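Local coordinates for probable arylamine n-acetyl transferase (Mycobacterium abscessus, PDB 4GUZ), which probably transfers acetyl groups from acetyl-CoA to arylamine substrates, as other arylamine N-acetyltransferases do, at residues Gly102-Ala108 with Leu186-Phe191; Tyr18-Gly23 with Gly41-Ile46; Ser226-Ala230 with Glu240-Gly244; Ala53-Lys57 with Asp273-Leu277; Cys79-Val83 with Ala114-Leu119. One frame throughout, in Å; residues are numbered along the deposited sequence.

Contact 1 (Gly102-Ala108 with Leu186-Phe191); sequences GRVQMGA and LSRHTF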
# COMPACT_ATOMS: atom_id res chain seq x y z
N GLY A 102 10.40 2.30 3.48
CA GLY A 102 10.08 3.20 4.58
C GLY A 102 9.93 2.46 5.90
O GLY A 102 9.69 1.25 5.91
N ARG A 103 10.08 3.19 7.02
CA ARG A 103 9.91 2.68 8.39
C ARG A 103 8.56 3.18 8.90
O ARG A 103 8.42 4.38 9.10
CB ARG A 103 11.05 3.20 9.30
CG ARG A 103 12.44 2.84 8.83
CD ARG A 103 13.48 3.54 9.69
NE ARG A 103 14.83 3.29 9.18
CZ ARG A 103 15.53 2.19 9.45
NH1 ARG A 103 15.04 1.25 10.24
NH2 ARG A 103 16.75 2.05 8.95
N VAL A 104 7.56 2.28 9.05
CA VAL A 104 6.22 2.68 9.50
C VAL A 104 6.27 2.93 10.99
O VAL A 104 6.40 2.00 11.79
CB VAL A 104 5.09 1.70 9.09
CG1 VAL A 104 3.73 2.23 9.53
CG2 VAL A 104 5.09 1.46 7.58
N GLN A 105 6.10 4.19 11.36
CA GLN A 105 6.20 4.66 12.74
C GLN A 105 4.87 4.83 13.44
O GLN A 105 4.78 4.54 14.64
CB GLN A 105 6.94 6.01 12.78
CG GLN A 105 8.44 5.93 12.40
CD GLN A 105 9.28 5.01 13.28
OE1 GLN A 105 10.09 4.22 12.80
NE2 GLN A 105 9.13 5.09 14.59
N MET A 106 3.87 5.38 12.74
CA MET A 106 2.53 5.71 13.29
C MET A 106 2.64 6.45 14.63
O MET A 106 1.99 6.05 15.61
CB MET A 106 1.65 4.45 13.42
CG MET A 106 1.36 3.74 12.10
SD MET A 106 0.69 4.80 10.77
CE MET A 106 -0.99 5.06 11.34
N GLY A 107 3.50 7.47 14.67
CA GLY A 107 3.72 8.31 15.85
C GLY A 107 4.81 7.91 16.82
O GLY A 107 5.24 8.73 17.63
N ALA A 108 5.25 6.64 16.78
CA ALA A 108 6.28 6.17 17.72
C ALA A 108 7.65 6.82 17.44
O ALA A 108 7.99 7.11 16.29
CB ALA A 108 6.40 4.65 17.66
N LEU A 186 0.37 13.40 12.62
CA LEU A 186 0.74 12.07 13.10
C LEU A 186 1.74 11.47 12.11
O LEU A 186 1.35 11.22 10.96
CB LEU A 186 -0.49 11.14 13.26
CG LEU A 186 -0.18 9.68 13.71
CD1 LEU A 186 0.35 9.63 15.17
CD2 LEU A 186 -1.39 8.77 13.54
N SER A 187 2.99 11.20 12.53
CA SER A 187 3.95 10.57 11.60
C SER A 187 3.42 9.22 11.12
O SER A 187 2.94 8.43 11.94
CB SER A 187 5.33 10.39 12.24
OG SER A 187 5.31 9.42 13.28
N ARG A 188 3.48 8.97 9.80
CA ARG A 188 3.10 7.67 9.23
C ARG A 188 4.34 6.83 9.10
O ARG A 188 4.48 5.81 9.76
CB ARG A 188 2.42 7.82 7.86
CG ARG A 188 0.94 7.84 7.91
CD ARG A 188 0.41 7.71 6.51
NE ARG A 188 -1.04 7.85 6.52
CZ ARG A 188 -1.81 7.75 5.46
NH1 ARG A 188 -1.28 7.54 4.26
NH2 ARG A 188 -3.13 7.89 5.58
N HIS A 189 5.25 7.26 8.23
CA HIS A 189 6.51 6.57 8.00
C HIS A 189 7.64 7.56 7.74
O HIS A 189 7.39 8.74 7.46
CB HIS A 189 6.38 5.59 6.80
CG HIS A 189 5.89 6.19 5.50
ND1 HIS A 189 6.68 7.04 4.76
CD2 HIS A 189 4.76 5.91 4.80
CE1 HIS A 189 5.97 7.34 3.69
NE2 HIS A 189 4.82 6.65 3.65
N THR A 190 8.87 7.07 7.85
CA THR A 190 10.07 7.81 7.47
C THR A 190 10.68 7.03 6.32
O THR A 190 10.52 5.82 6.27
CB THR A 190 11.09 8.01 8.61
OG1 THR A 190 11.62 6.74 9.03
CG2 THR A 190 10.52 8.81 9.80
N PHE A 191 11.34 7.70 5.39
CA PHE A 191 11.99 6.97 4.29
C PHE A 191 13.26 7.69 3.88
O PHE A 191 13.43 8.86 4.17
CB PHE A 191 11.05 6.78 3.07
CG PHE A 191 10.50 8.05 2.44
CD1 PHE A 191 9.32 8.60 2.90
CD2 PHE A 191 11.15 8.66 1.38
CE1 PHE A 191 8.83 9.79 2.34
CE2 PHE A 191 10.67 9.83 0.81
CZ PHE A 191 9.49 10.38 1.28
O HOH W 1 12.01 5.98 11.51
O HOH W 2 7.49 9.31 14.66
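Thr190 and Ser187 both hold their hydroxyl oxygens between the backbone N and the carbonyl carbon, with chi1 of 65° and 68°. Thr190 OG1 is thereby set against Arg103 CB at 3.6 Å, and Ser187 OG against the N-H of Gly107. These residues belong to two antiparallel strands, 96-104 and 185-196, central neighbours in the larger sheet. Arg103 and Thr190 form a hydrogen-bonded pair, with Arg103 N 2.8 Å from Thr190 O. Strand 102-104 then runs into a type I' turn from Gln105 to Ala108. Arg188 O grips the start of that turn. It accepts from Gln105 N and Met106 N, both on the same face of its carbonyl plane. On the far side of their strand, Arg188 and His189 both face Leu173 in a classic beta bulge. The arginine turns to a salt bridge with Glu175, while His189 NE2 bonds to Asp131. Gln105 bends at chi2 and sends NE2 back to Ala108 O at 2.9 Å. A water joins Ala108 O to Ser187 OG. Gly107 N donates to Ser187 OG at 3.0 Å, and Leu186 CD1 rests 3.7 Å from Gly107 CA.

Contact 2 (Tyr18-Gly23 with Gly41-Ile46); sequences YLAFIG and GHVLNI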
# COMPACT_ATOMS: atom_id res chain seq x y z
N TYR A 18 -4.72 -4.77 -16.51
CA TYR A 18 -4.45 -3.97 -15.32
C TYR A 18 -5.08 -2.59 -15.47
O TYR A 18 -5.73 -2.12 -14.54
CB TYR A 18 -2.92 -3.86 -15.04
CG TYR A 18 -2.59 -2.82 -13.98
CD1 TYR A 18 -2.53 -3.16 -12.63
CD2 TYR A 18 -2.43 -1.48 -14.32
CE1 TYR A 18 -2.30 -2.20 -11.65
CE2 TYR A 18 -2.23 -0.50 -13.35
CZ TYR A 18 -2.13 -0.88 -12.02
OH TYR A 18 -1.91 0.07 -11.05
N LEU A 19 -4.88 -1.94 -16.64
CA LEU A 19 -5.38 -0.58 -16.87
C LEU A 19 -6.91 -0.52 -16.89
O LEU A 19 -7.47 0.45 -16.40
CB LEU A 19 -4.80 0.03 -18.16
CG LEU A 19 -3.26 0.20 -18.15
CD1 LEU A 19 -2.74 0.59 -19.55
CD2 LEU A 19 -2.81 1.22 -17.12
N ALA A 20 -7.57 -1.57 -17.42
CA ALA A 20 -9.03 -1.63 -17.44
C ALA A 20 -9.55 -1.77 -16.00
O ALA A 20 -10.52 -1.11 -15.64
CB ALA A 20 -9.49 -2.81 -18.30
N PHE A 21 -8.86 -2.60 -15.18
CA PHE A 21 -9.21 -2.85 -13.78
C PHE A 21 -9.15 -1.57 -12.93
O PHE A 21 -10.01 -1.36 -12.09
CB PHE A 21 -8.28 -3.90 -13.16
CG PHE A 21 -8.77 -4.41 -11.82
CD1 PHE A 21 -9.63 -5.50 -11.75
CD2 PHE A 21 -8.37 -3.80 -10.63
CE1 PHE A 21 -10.08 -5.97 -10.51
CE2 PHE A 21 -8.82 -4.27 -9.40
CZ PHE A 21 -9.67 -5.35 -9.35
N ILE A 22 -8.10 -0.76 -13.13
CA ILE A 22 -7.90 0.47 -12.36
C ILE A 22 -8.65 1.65 -13.01
O ILE A 22 -8.57 2.78 -12.52
CB ILE A 22 -6.39 0.78 -12.11
CG1 ILE A 22 -5.62 1.13 -13.42
CG2 ILE A 22 -5.71 -0.35 -11.33
CD1 ILE A 22 -4.57 2.29 -13.22
N GLY A 23 -9.40 1.37 -14.07
CA GLY A 23 -10.20 2.37 -14.77
C GLY A 23 -9.38 3.43 -15.47
O GLY A 23 -9.79 4.59 -15.56
N GLY A 41 -6.19 5.54 -9.78
CA GLY A 41 -6.90 4.32 -10.15
C GLY A 41 -6.44 3.11 -9.36
O GLY A 41 -7.26 2.29 -8.95
N HIS A 42 -5.12 2.98 -9.16
CA HIS A 42 -4.53 1.84 -8.44
C HIS A 42 -5.01 1.85 -6.99
O HIS A 42 -5.56 0.84 -6.50
CB HIS A 42 -2.98 1.84 -8.52
CG HIS A 42 -2.32 0.75 -7.71
ND1 HIS A 42 -1.72 -0.33 -8.32
CD2 HIS A 42 -2.24 0.59 -6.37
CE1 HIS A 42 -1.31 -1.12 -7.34
NE2 HIS A 42 -1.61 -0.60 -6.14
N VAL A 43 -4.84 2.99 -6.31
CA VAL A 43 -5.18 3.15 -4.90
C VAL A 43 -6.69 2.90 -4.69
O VAL A 43 -7.06 2.17 -3.78
CB VAL A 43 -4.71 4.52 -4.34
CG1 VAL A 43 -5.21 4.75 -2.93
CG2 VAL A 43 -3.20 4.63 -4.39
N LEU A 44 -7.54 3.41 -5.59
CA LEU A 44 -8.98 3.23 -5.46
C LEU A 44 -9.50 1.81 -5.76
O LEU A 44 -10.45 1.38 -5.11
CB LEU A 44 -9.72 4.22 -6.37
CG LEU A 44 -9.77 5.67 -5.89
CD1 LEU A 44 -10.37 6.59 -6.95
CD2 LEU A 44 -10.51 5.80 -4.55
N ASN A 45 -8.86 1.07 -6.68
CA ASN A 45 -9.40 -0.23 -7.11
C ASN A 45 -8.62 -1.48 -6.63
O ASN A 45 -9.25 -2.51 -6.40
CB ASN A 45 -9.50 -0.25 -8.62
CG ASN A 45 -10.46 0.80 -9.15
OD1 ASN A 45 -11.68 0.66 -9.04
ND2 ASN A 45 -9.93 1.88 -9.70
N ILE A 46 -7.29 -1.41 -6.51
CA ILE A 46 -6.55 -2.60 -6.04
C ILE A 46 -6.81 -2.73 -4.56
O ILE A 46 -6.60 -1.78 -3.81
CB ILE A 46 -5.03 -2.55 -6.37
CG1 ILE A 46 -4.76 -2.22 -7.88
CG2 ILE A 46 -4.34 -3.84 -5.92
CD1 ILE A 46 -5.07 -3.33 -8.91
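Ile22, Phe21 and Asn45 carry most of this buried helix-helix contact. Ile22 directly follows helix 15-21, where the backbones come closest. Its carbonyl O makes a CA-H...O contact with Gly41 CA at 3.3 Å, and Gly41 has no side chain to hold the chains apart. Ile22 CG2 covers one face of the Tyr18 ring near the rim. The same methyl lies 3.9 Å from Ile46 CD1. Phe21 extends its ring with CG anti to the backbone N (chi1 -168°). The ring edge reaches Asn45 O, with CE2 3.5 Å away, while CD2 packs on Ile46 CD1 at 3.8 Å. Asn45 lays CB and CG against Phe21 O. Its ND2 turns back to Gly41 O at 2.8 Å, in the carbonyl plane and on a lone pair, where it joins Asn45 N as a second donor. Deeper in, Tyr18 OH and His42 ND1 share a hydrogen bond of 2.8 Å at the edge of the imidazole. His42 NE2 bonds to His82, so both ring nitrogens are used. Gly23 ends the first helix in a Schellman motif. The arrangement is that of two successive helices packed in the N-terminal helical bundle of arylamine N-acetyltransferases.

Contact 3 (Ser226-Ala230 with Glu240-Gly244); sequences SPDHA and EIQPG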
# COMPACT_ATOMS: atom_id res chain seq x y z
N SER A 226 -11.11 6.17 -0.06
CA SER A 226 -11.89 6.90 -1.04
C SER A 226 -11.53 8.38 -0.91
O SER A 226 -10.94 8.76 0.11
CB SER A 226 -13.39 6.69 -0.78
OG SER A 226 -13.77 5.32 -0.86
N PRO A 227 -11.96 9.28 -1.83
CA PRO A 227 -11.65 10.71 -1.63
C PRO A 227 -12.22 11.31 -0.33
O PRO A 227 -11.60 12.22 0.24
CB PRO A 227 -12.29 11.37 -2.86
CG PRO A 227 -12.29 10.30 -3.91
CD PRO A 227 -12.66 9.06 -3.11
N ASP A 228 -13.36 10.81 0.16
CA ASP A 228 -13.97 11.40 1.35
C ASP A 228 -14.39 10.34 2.38
O ASP A 228 -15.30 10.57 3.20
CB ASP A 228 -15.17 12.29 0.93
CG ASP A 228 -15.71 13.22 2.01
OD1 ASP A 228 -14.90 13.84 2.72
OD2 ASP A 228 -16.96 13.30 2.16
N HIS A 229 -13.66 9.20 2.41
CA HIS A 229 -13.98 8.12 3.34
C HIS A 229 -12.91 7.06 3.37
O HIS A 229 -12.19 6.91 2.40
CB HIS A 229 -15.31 7.46 2.93
CG HIS A 229 -16.11 6.96 4.09
ND1 HIS A 229 -16.78 7.83 4.93
CD2 HIS A 229 -16.33 5.69 4.50
CE1 HIS A 229 -17.37 7.07 5.83
NE2 HIS A 229 -17.13 5.77 5.61
N ALA A 230 -12.89 6.26 4.45
CA ALA A 230 -12.00 5.10 4.58
C ALA A 230 -12.58 4.08 5.53
O ALA A 230 -13.38 4.41 6.41
CB ALA A 230 -10.62 5.52 5.07
N GLU A 240 -14.63 2.93 10.81
CA GLU A 240 -15.20 3.69 9.68
C GLU A 240 -14.74 5.12 9.85
O GLU A 240 -15.07 5.74 10.86
CB GLU A 240 -16.73 3.55 9.63
CG GLU A 240 -17.32 4.42 8.55
CD GLU A 240 -18.74 4.13 8.11
OE1 GLU A 240 -19.40 3.24 8.71
OE2 GLU A 240 -19.18 4.78 7.14
N ILE A 241 -13.95 5.65 8.89
CA ILE A 241 -13.32 6.96 9.04
C ILE A 241 -13.91 8.01 8.09
O ILE A 241 -13.98 7.80 6.88
CB ILE A 241 -11.78 6.83 8.77
CG1 ILE A 241 -11.14 5.68 9.61
CG2 ILE A 241 -11.05 8.17 9.00
CD1 ILE A 241 -9.86 5.10 8.97
N GLN A 242 -14.26 9.16 8.67
CA GLN A 242 -14.75 10.32 7.95
C GLN A 242 -13.67 11.38 8.04
O GLN A 242 -13.49 12.01 9.10
CB GLN A 242 -16.12 10.82 8.49
CG GLN A 242 -16.62 12.10 7.78
CD GLN A 242 -16.67 11.96 6.26
OE1 GLN A 242 -17.28 11.03 5.71
NE2 GLN A 242 -16.00 12.87 5.54
N PRO A 243 -12.85 11.51 6.99
CA PRO A 243 -11.76 12.51 7.02
C PRO A 243 -12.28 13.90 7.35
O PRO A 243 -13.33 14.30 6.85
CB PRO A 243 -11.19 12.46 5.59
CG PRO A 243 -12.27 11.83 4.77
CD PRO A 243 -12.94 10.85 5.67
N GLY A 244 -11.56 14.60 8.23
CA GLY A 244 -11.95 15.92 8.71
C GLY A 244 -12.90 15.89 9.90
O GLY A 244 -13.16 16.93 10.52
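The imidazole of His229 spans three residues of the facing strand. Its chi1 of -147° departs from a staggered value. This rotation carries the ring across toward strand 240-242, where Ile241 O lies over one face, offset toward the rim. At the ring edge the two nitrogens meet different partners. NE2 donates to Glu240 OE2 at 2.7 Å, on the anti side of the carboxylate. Glu240 gets there with an extended chain. Its carboxylate stands almost perpendicular to the ring, the planes 83° apart. ND1 makes a weak bond to Gln242 OE1 at 3.3 Å. The nearby carboxylate could favour a protonated ring, though the ND1 bond is weak.

Gln242 bends at chi2 (54°). The bend folds its amide back over Asp228. NE2 meets Asp228 OD1 at 3.2 Å, from above the carboxylate plane. The same NE2 donates to Pro243 O within its own segment and weakly to Asp228 O. Asp228 OD1 has a further partner in Ser154 OG. Pro243 CD packs on Asp228 O at 3.4 Å.

The backbones pair at Ala230 and Ile241. Ile241 N reaches Ala230 O at 2.8 Å, and Ala230 N reaches Ile241 O at 3.1 Å. On this face Ala230 CB touches Ile241 CD1, and Trp155 packs against both residues. A type I turn from Ser226 to His229 leads into the first strand. The whole closes the open end of the beta hairpin of strands 229-234 and 237-242, part of an antiparallel sheet apart from the larger one.

Contact 4 (Ala53-Lys57 with Asp273-Leu277); sequences AVLHK and DSTLL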
# COMPACT_ATOMS: atom_id res chain seq x y z
N ALA A 53 -0.92 -13.83 4.78
CA ALA A 53 0.05 -13.89 5.89
C ALA A 53 -0.60 -14.43 7.14
O ALA A 53 0.01 -15.23 7.87
CB ALA A 53 0.65 -12.51 6.16
N VAL A 54 -1.86 -14.03 7.39
CA VAL A 54 -2.60 -14.49 8.56
C VAL A 54 -2.91 -15.99 8.44
O VAL A 54 -2.77 -16.70 9.44
CB VAL A 54 -3.89 -13.65 8.80
CG1 VAL A 54 -4.63 -14.10 10.06
CG2 VAL A 54 -3.55 -12.16 8.89
N LEU A 55 -3.27 -16.46 7.23
CA LEU A 55 -3.64 -17.86 6.98
C LEU A 55 -2.45 -18.78 6.67
O LEU A 55 -2.55 -19.97 6.96
CB LEU A 55 -4.65 -17.97 5.82
CG LEU A 55 -6.03 -17.27 5.98
CD1 LEU A 55 -6.68 -17.01 4.63
CD2 LEU A 55 -6.97 -18.09 6.82
N HIS A 56 -1.39 -18.28 6.01
CA HIS A 56 -0.29 -19.14 5.57
C HIS A 56 1.14 -18.67 5.92
O HIS A 56 2.08 -19.42 5.63
CB HIS A 56 -0.38 -19.36 4.04
CG HIS A 56 -1.73 -19.80 3.55
ND1 HIS A 56 -2.32 -20.97 4.01
CD2 HIS A 56 -2.58 -19.20 2.68
CE1 HIS A 56 -3.50 -21.04 3.42
NE2 HIS A 56 -3.69 -20.00 2.59
N LYS A 57 1.32 -17.47 6.54
CA LYS A 57 2.64 -16.91 6.91
C LYS A 57 3.56 -16.80 5.66
O LYS A 57 4.79 -16.85 5.77
CB LYS A 57 3.33 -17.76 8.02
CG LYS A 57 2.50 -17.95 9.30
CD LYS A 57 2.62 -16.77 10.27
CE LYS A 57 1.42 -16.68 11.20
NZ LYS A 57 0.15 -16.53 10.44
N ASP A 273 -10.21 -21.53 3.03
CA ASP A 273 -9.58 -20.34 3.61
C ASP A 273 -10.57 -19.61 4.51
O ASP A 273 -10.16 -19.11 5.56
CB ASP A 273 -9.01 -19.42 2.53
CG ASP A 273 -7.86 -20.04 1.78
OD1 ASP A 273 -6.80 -20.29 2.41
OD2 ASP A 273 -8.00 -20.27 0.55
N SER A 274 -11.86 -19.59 4.12
CA SER A 274 -12.95 -19.00 4.90
C SER A 274 -13.09 -19.72 6.25
O SER A 274 -13.21 -19.06 7.28
CB SER A 274 -14.27 -19.11 4.13
OG SER A 274 -14.29 -18.27 2.99
N THR A 275 -13.03 -21.07 6.23
CA THR A 275 -13.11 -21.93 7.41
C THR A 275 -11.92 -21.65 8.33
O THR A 275 -12.11 -21.47 9.54
CB THR A 275 -13.17 -23.42 6.97
OG1 THR A 275 -14.28 -23.61 6.08
CG2 THR A 275 -13.29 -24.38 8.15
N LEU A 276 -10.71 -21.59 7.76
CA LEU A 276 -9.48 -21.32 8.51
C LEU A 276 -9.47 -19.89 9.06
O LEU A 276 -8.98 -19.68 10.18
CB LEU A 276 -8.25 -21.57 7.62
CG LEU A 276 -6.86 -21.53 8.28
CD1 LEU A 276 -6.72 -22.59 9.37
CD2 LEU A 276 -5.76 -21.71 7.24
N LEU A 277 -10.03 -18.91 8.33
CA LEU A 277 -10.06 -17.53 8.82
C LEU A 277 -10.94 -17.41 10.06
O LEU A 277 -10.50 -16.83 11.05
CB LEU A 277 -10.47 -16.51 7.74
CG LEU A 277 -10.49 -15.03 8.17
CD1 LEU A 277 -9.11 -14.49 8.48
CD2 LEU A 277 -11.14 -14.17 7.14
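Leu55 plugs into helix 271-282 between Asp273, Leu276 and Leu277. This is helix-to-helix packing between the end of helix 51-56 and the C-terminal helix of the chain. The tight part is made almost entirely by the two methyls of Leu55. Its CB points toward the other helix, and CG, anti to the carbonyl carbon (chi1 -62°), carries the two methyls into it. CD2 enters deepest. It sits 3.7 Å from Leu276 CG and 3.9 Å from Leu277 CB. It also lies against the backbone, 3.5 Å from Leu277 N and 3.6 Å from Asp273 O. Those two backbone atoms are already bonded to each other within their own helix, so the methyl meets a satisfied peptide surface. CD1 takes the other direction and touches Asp273 CB at 4.0 Å. Leu276 returns the contact, with CD2 3.7 Å from Leu55 O. Behind this core Leu277 packs on Leu258 and Leu261 of helix 254-263, and Leu269 touches both Leu55 and Leu277. Beside the leucines, Val54 O accepts a hydrogen bond from Arg280, a second tie to helix 271-282.

The solvent side is looser. His56 is exposed. Its ring leans over its own neighbour, with Leu55 CB 3.9 Å above the ring plane and over the centre. The polar link at the rim is weak and bent. His56 NE2 donates to Asp273 OD1 at 3.1 Å with an N-H...O angle of 131°, and the carboxylate plane stands 81° from the ring.

Contact 5 (Cys79-Val83 with Ala114-Leu119); sequences CYEHV and ATHGML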
# COMPACT_ATOMS: atom_id res chain seq x y z
N CYS A 79 1.58 -4.10 0.96
CA CYS A 79 2.50 -3.18 0.28
C CYS A 79 3.35 -3.81 -0.83
O CYS A 79 3.37 -3.28 -1.94
CB CYS A 79 3.36 -2.38 1.27
SG CYS A 79 4.69 -3.32 2.08
N TYR A 80 3.99 -4.95 -0.55
CA TYR A 80 4.92 -5.58 -1.48
C TYR A 80 4.22 -6.13 -2.72
O TYR A 80 4.80 -6.09 -3.79
CB TYR A 80 5.80 -6.61 -0.74
CG TYR A 80 6.74 -5.93 0.23
CD1 TYR A 80 7.53 -4.86 -0.17
CD2 TYR A 80 6.77 -6.30 1.58
CE1 TYR A 80 8.32 -4.16 0.74
CE2 TYR A 80 7.56 -5.61 2.50
CZ TYR A 80 8.36 -4.56 2.06
OH TYR A 80 9.17 -3.89 2.93
N GLU A 81 2.95 -6.53 -2.60
CA GLU A 81 2.18 -7.00 -3.76
C GLU A 81 1.81 -5.80 -4.64
O GLU A 81 1.93 -5.86 -5.87
CB GLU A 81 0.93 -7.73 -3.31
CG GLU A 81 1.25 -9.09 -2.73
CD GLU A 81 0.07 -9.66 -1.98
OE1 GLU A 81 -0.12 -9.28 -0.81
OE2 GLU A 81 -0.67 -10.48 -2.57
N HIS A 82 1.36 -4.71 -3.99
CA HIS A 82 1.01 -3.44 -4.64
C HIS A 82 2.24 -2.86 -5.36
O HIS A 82 2.12 -2.43 -6.52
CB HIS A 82 0.49 -2.44 -3.59
CG HIS A 82 -0.94 -2.64 -3.21
ND1 HIS A 82 -1.94 -1.88 -3.76
CD2 HIS A 82 -1.49 -3.54 -2.36
CE1 HIS A 82 -3.06 -2.32 -3.22
NE2 HIS A 82 -2.84 -3.31 -2.36
N VAL A 83 3.41 -2.80 -4.69
CA VAL A 83 4.64 -2.24 -5.29
C VAL A 83 5.12 -3.13 -6.47
O VAL A 83 5.51 -2.59 -7.50
CB VAL A 83 5.75 -1.96 -4.24
CG1 VAL A 83 7.12 -1.80 -4.89
CG2 VAL A 83 5.41 -0.72 -3.43
N ALA A 114 12.67 -0.99 8.29
CA ALA A 114 12.26 -0.44 6.99
C ALA A 114 11.50 -1.47 6.20
O ALA A 114 12.06 -2.10 5.30
CB ALA A 114 13.48 0.04 6.22
N THR A 115 10.19 -1.64 6.52
CA THR A 115 9.40 -2.69 5.91
C THR A 115 8.15 -2.17 5.15
O THR A 115 7.19 -2.93 4.96
CB THR A 115 9.07 -3.77 6.96
OG1 THR A 115 8.54 -3.17 8.15
CG2 THR A 115 10.28 -4.62 7.32
N HIS A 116 8.20 -0.94 4.62
CA HIS A 116 7.12 -0.44 3.77
C HIS A 116 7.70 -0.03 2.43
O HIS A 116 8.44 0.93 2.36
CB HIS A 116 6.35 0.73 4.41
CG HIS A 116 5.31 1.31 3.50
ND1 HIS A 116 4.30 0.53 2.97
CD2 HIS A 116 5.20 2.57 3.01
CE1 HIS A 116 3.58 1.34 2.20
NE2 HIS A 116 4.09 2.58 2.19
N GLY A 117 7.39 -0.80 1.38
CA GLY A 117 7.93 -0.48 0.07
C GLY A 117 7.12 0.60 -0.62
O GLY A 117 5.89 0.62 -0.50
N MET A 118 7.82 1.50 -1.32
CA MET A 118 7.26 2.61 -2.11
C MET A 118 8.10 2.77 -3.35
O MET A 118 9.21 2.22 -3.43
CB MET A 118 7.28 3.92 -1.29
CG MET A 118 6.37 3.88 -0.08
SD MET A 118 6.56 5.27 1.03
CE MET A 118 8.11 4.88 1.83
N LEU A 119 7.61 3.55 -4.30
CA LEU A 119 8.31 3.83 -5.54
C LEU A 119 8.48 5.33 -5.74
O LEU A 119 7.60 6.11 -5.33
CB LEU A 119 7.57 3.20 -6.73
CG LEU A 119 7.44 1.68 -6.67
CD1 LEU A 119 6.17 1.19 -7.35
CD2 LEU A 119 8.70 0.97 -7.19
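Cys79 and His116 lie side by side, yet their side chains make no direct hydrogen bond. Cys79 CB, not the sulfur, is the nearest atom to His116 ND1, at 3.5 Å. SG stands 4.0 Å from ND1, beyond bonding reach. The torsion explains this: chi1 of 74° places SG between the backbone N and the carbonyl carbon. There the sulfur lies above the centre of the neighbouring Tyr80 ring, 3.5 Å from its plane. It also rests near Gly117 N. His116 NE2 is turned the other way and bonds to Asp131.

Tyr80 lies across Thr115 and Gly117. Its OH lies 3.0 Å from Thr115 C and hydrogen-bonds to Gln101 OE1, outside the contact. CE1 lies 3.5 Å from Gly117 N. Gly117 lacks a side chain, and both Tyr80 and Val83 press directly on its backbone. Val83 CG2 comes to 3.3 Å from Gly117 O. Farther along, Val83 CG1 packs on Leu119 CG at 3.9 Å, as the two side chains slide past each other. The helix and strand segments run nearly parallel, their axes 19° apart. A classic beta bulge at Thr115 and His116, both facing Gly102, interrupts the regular pairing.

The contact is buried near the centre of the chain. It places a cysteine at the N-terminal end of helix 79-92 against a histidine of strand 116-123. With Asp131 this fits the Cys-His-Asp catalytic triad of arylamine N-acetyltransferases, also known from papain-like cysteine proteases.

Contact 5 holds two members of the probable Cys-His-Asp triad, and contacts 1 and 2 touch it. Contacts 1 and 5 reach the same sheet, through neighbouring strands 96-104 and 116-123, with centres about 14 Å apart. Gly102 N is 2.6 Å from His116 O, a probable hydrogen bond. Asp131 bonds to both His116 and His189, so contact 1 supplies a second partner for the probable triad aspartate. Contact 2 meets contact 5 from the helical side, through His42 NE2 and His82 ND1, 2.7 Å apart. Contact 3 touches contact 2 where Leu44 CD2 packs on Ser226 CA at 3.9 Å. Contact 4 is peripheral, its centre about 22 Å from that of contact 5.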